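Side-chain contacts in D-isomer specific 2-hydroxyacid dehydrogenase family protein (Desulfovibrio vulgaris, PDB 5TX7), which probably catalyses the NAD-dependent interconversion of D-2-hydroxyacids and 2-oxoacids, as an oxidoreductase of the D-isomer specific 2-hydroxyacid dehydrogenase family: residues 205-210 with 217-222; 233-236 with 240-243. One frame throughout, in Å; residues are numbered along the deposited sequence.

Contact 1 of 2, residues 205-210 with 217-222; sequences VSLHCP and GLVDAR
Leu-207 overlaps Val-219 with the fork of its isobutyl group: Val-219 CG2 sits 3.8 Å from Leu-207 CD1 and 4.0 Å from Leu-207 CD2, so one methyl touches both arms while the two side chains run at a slant to each other. The setting is a beta-alpha-beta unit of the Rossmann-type NAD-binding domain, in which strand 204-207 leads through a loop to helix 221-225 and then to strand 231-235. Val-219 centres an inverse gamma turn, closed by a weak bond from Asp-220 N to Leu-218 O at 3.1 Å. Asp-220 follows as N-cap of helix 221-225, its OD1 accepting from the backbone N of Arg-223. No hydrogen bond crosses between 205-210 and 217-222, and the touching atoms are methyls and a sulfur, so the contact is apolar packing. Phe-199 of helix 195-201 touches both Leu-218 and Val-219, and Val-154 of the adjacent strand touches Leu-207, Cys-209 and Leu-218. Beyond the strand end, Cys-209 holds its sulfur between its own backbone N and carbonyl carbon (chi1 55°), which directs the thiol toward the returning loop, where SG meets Leu-218 CD1 at 4.0 Å.

Contact 2 of 2, residues 233-236 with 240-243; sequences LINT and PLLD
Leu-233 meets Leu-242 through one methyl each, with Leu-233 CD2 3.8 Å from Leu-242 CD2. The two side chains lie alongside each other, pointing opposite ways, so the overlap is lateral rather than end-on. An extended first torsion (chi1 179°) carries CG of Leu-233 away from its own backbone N and out to the loop. Ile-234, the next residue, belongs to the other face of the sheet, where helix 100-116 packs, as alternation along a strand requires.

Asn-235 returns to the loop side, and its amide lies among leucine side chains. The two ends of the amide have different neighbours: ND2 is 4.0 Å from Leu-242 CG, and OD1 is 4.1 Å from Leu-241 CD1. Both are van der Waals approaches. The amide's polar needs are met within the short loop between 233-236 and 240-243, where OD1 accepts from Ala-237 N and ND2 donates to Arg-238 O. One donor bond and one acceptor bond to backbone therefore define which end of the amide is which, restrict its rotation and satisfy a buried polar group. Leu-261 of strand 256-261 touches both Asn-235 and Leu-242. After Leu-242, Asp-243 serves as N-cap of helix 244-253. A parallel strand that passes into a helix through a short loop, here with the Asn-235 amide bonded to the loop backbone, is the strand-loop-helix connection found at the C-terminal ends of the parallel strands of a Rossmann-type sheet.

Contacts 1 and 2 follow in series along the chain, the first closing before the second opens, and their centres are 5 Å apart. Strands 204-207 and 231-235 are parallel neighbours in one seven-stranded sheet, joined by a probable hydrogen bond from Ile-234 N to Val-205 O at 2.8 Å. The loops meet as well: Gly-217 N lies 2.9 Å from Pro-240 O, a probable hydrogen bond. Helix 221-225 connects the two strands. The two contacts abut on the same side of the sheet, with Val-219 CB 3.5 Å from Leu-242 CD2 and Leu-207 CB 3.6 Å from Asn-235 OD1, within the domain that binds NAD in this family.

Contact 1 of 2, residues 205-210 with 217-222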
# COMPACT_ATOMS: atom_id res chain seq x y z
N VAL A 205 1.78 2.56 15.37
CA VAL A 205 3.15 2.58 15.84
C VAL A 205 3.99 1.75 14.88
O VAL A 205 3.66 0.60 14.67
CB VAL A 205 3.27 1.95 17.24
CG1 VAL A 205 4.74 1.77 17.62
CG2 VAL A 205 2.62 2.84 18.26
N SER A 206 5.08 2.32 14.37
CA SER A 206 6.04 1.59 13.57
C SER A 206 7.44 1.62 14.18
O SER A 206 7.94 2.68 14.54
CB SER A 206 6.10 2.17 12.17
OG SER A 206 6.87 1.32 11.32
N LEU A 207 8.11 0.46 14.24
CA LEU A 207 9.41 0.31 14.89
C LEU A 207 10.58 0.42 13.92
O LEU A 207 10.60 -0.26 12.89
CB LEU A 207 9.49 -1.03 15.62
CG LEU A 207 8.39 -1.31 16.66
CD1 LEU A 207 8.73 -2.58 17.43
CD2 LEU A 207 8.15 -0.16 17.63
N HIS A 208 11.54 1.28 14.26
CA HIS A 208 12.69 1.58 13.38
C HIS A 208 13.98 1.83 14.16
O HIS A 208 14.79 2.68 13.79
CB HIS A 208 12.36 2.80 12.51
CG HIS A 208 11.18 2.58 11.63
ND1 HIS A 208 11.27 1.83 10.48
CD2 HIS A 208 9.88 2.92 11.77
CE1 HIS A 208 10.08 1.75 9.92
NE2 HIS A 208 9.22 2.41 10.69
N CYS A 209 14.17 1.05 15.22
CA CYS A 209 15.28 1.21 16.15
C CYS A 209 16.10 -0.08 16.23
O CYS A 209 15.57 -1.17 16.00
CB CYS A 209 14.79 1.61 17.54
SG CYS A 209 13.56 0.51 18.29
N PRO A 210 17.40 0.04 16.54
CA PRO A 210 18.20 -1.17 16.67
C PRO A 210 17.85 -1.95 17.94
O PRO A 210 17.37 -1.35 18.91
CB PRO A 210 19.64 -0.67 16.68
CG PRO A 210 19.58 0.79 16.94
CD PRO A 210 18.17 1.27 16.84
N GLY A 217 12.20 -5.92 24.28
CA GLY A 217 10.87 -5.95 24.88
C GLY A 217 10.27 -4.58 25.09
O GLY A 217 9.53 -4.34 26.06
N LEU A 218 10.58 -3.67 24.17
CA LEU A 218 10.07 -2.30 24.17
C LEU A 218 8.55 -2.27 24.12
O LEU A 218 7.90 -1.60 24.91
CB LEU A 218 10.67 -1.57 22.97
CG LEU A 218 10.43 -0.13 22.59
CD1 LEU A 218 11.64 0.30 21.76
CD2 LEU A 218 9.15 0.03 21.81
N VAL A 219 7.99 -3.02 23.16
CA VAL A 219 6.55 -3.17 23.04
C VAL A 219 6.10 -4.28 24.01
O VAL A 219 6.05 -5.48 23.65
CB VAL A 219 6.13 -3.48 21.60
CG1 VAL A 219 4.60 -3.58 21.49
CG2 VAL A 219 6.69 -2.40 20.67
N ASP A 220 5.82 -3.86 25.24
CA ASP A 220 5.42 -4.75 26.32
C ASP A 220 3.97 -4.52 26.71
O ASP A 220 3.32 -3.58 26.23
CB ASP A 220 6.37 -4.62 27.52
CG ASP A 220 6.42 -3.21 28.14
OD1 ASP A 220 5.71 -2.28 27.68
OD2 ASP A 220 7.19 -3.04 29.10
N ALA A 221 3.47 -5.39 27.59
CA ALA A 221 2.10 -5.33 28.08
C ALA A 221 1.68 -3.94 28.55
O ALA A 221 0.55 -3.54 28.27
CB ALA A 221 1.88 -6.35 29.20
N ARG A 222 2.58 -3.22 29.23
CA ARG A 222 2.29 -1.89 29.79
C ARG A 222 2.08 -0.80 28.74
O ARG A 222 1.13 -0.03 28.85
CB ARG A 222 3.41 -1.42 30.73
CG ARG A 222 3.12 -0.08 31.43
CD ARG A 222 4.30 0.42 32.25
NE ARG A 222 5.50 0.54 31.43
CZ ARG A 222 5.92 1.63 30.78
NH1 ARG A 222 7.02 1.55 30.06
NH2 ARG A 222 5.26 2.79 30.84

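Contact 2 of 2, residues 233-236 with 240-243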
# COMPACT_ATOMS: atom_id res chain seq x y z
N LEU A 233 0.04 -1.93 15.13
CA LEU A 233 1.49 -2.07 15.34
C LEU A 233 2.18 -2.65 14.09
O LEU A 233 1.70 -3.62 13.51
CB LEU A 233 1.74 -3.01 16.52
CG LEU A 233 3.21 -3.29 16.87
CD1 LEU A 233 3.94 -2.03 17.30
CD2 LEU A 233 3.29 -4.37 17.92
N ILE A 234 3.29 -2.05 13.69
CA ILE A 234 4.07 -2.52 12.54
C ILE A 234 5.50 -2.71 13.00
O ILE A 234 6.06 -1.82 13.65
CB ILE A 234 4.08 -1.50 11.37
CG1 ILE A 234 2.66 -1.06 10.97
CG2 ILE A 234 4.78 -2.10 10.15
CD1 ILE A 234 1.78 -2.14 10.36
N ASN A 235 6.10 -3.84 12.64
CA ASN A 235 7.48 -4.12 12.99
C ASN A 235 8.24 -4.73 11.81
O ASN A 235 8.08 -5.93 11.51
CB ASN A 235 7.53 -5.06 14.16
CG ASN A 235 8.95 -5.32 14.66
OD1 ASN A 235 9.83 -4.49 14.52
ND2 ASN A 235 9.16 -6.47 15.28
N THR A 236 9.04 -3.90 11.16
CA THR A 236 9.96 -4.33 10.12
C THR A 236 11.42 -4.26 10.62
O THR A 236 12.36 -4.39 9.82
CB THR A 236 9.86 -3.41 8.90
OG1 THR A 236 10.11 -2.07 9.31
CG2 THR A 236 8.47 -3.46 8.28
N PRO A 240 12.81 -9.39 18.70
CA PRO A 240 12.86 -9.19 20.16
C PRO A 240 12.52 -7.78 20.68
O PRO A 240 12.52 -7.57 21.89
CB PRO A 240 14.31 -9.59 20.53
CG PRO A 240 14.74 -10.49 19.44
CD PRO A 240 14.07 -9.95 18.19
N LEU A 241 12.23 -6.84 19.79
CA LEU A 241 11.64 -5.57 20.21
C LEU A 241 10.24 -5.74 20.84
O LEU A 241 9.80 -4.86 21.58
CB LEU A 241 11.59 -4.58 19.03
CG LEU A 241 12.91 -4.11 18.45
CD1 LEU A 241 12.65 -3.21 17.26
CD2 LEU A 241 13.72 -3.36 19.49
N LEU A 242 9.56 -6.85 20.56
CA LEU A 242 8.23 -7.14 21.11
C LEU A 242 8.25 -8.20 22.19
O LEU A 242 9.07 -9.12 22.12
CB LEU A 242 7.34 -7.73 20.03
CG LEU A 242 7.17 -7.11 18.68
CD1 LEU A 242 6.11 -7.89 17.91
CD2 LEU A 242 6.74 -5.70 18.93
N ASP A 243 7.33 -8.08 23.14
CA ASP A 243 6.90 -9.23 23.96
C ASP A 243 5.78 -9.88 23.15
O ASP A 243 4.65 -9.37 23.12
CB ASP A 243 6.44 -8.78 25.35
CG ASP A 243 5.87 -9.93 26.21
OD1 ASP A 243 5.80 -11.09 25.74
OD2 ASP A 243 5.46 -9.68 27.36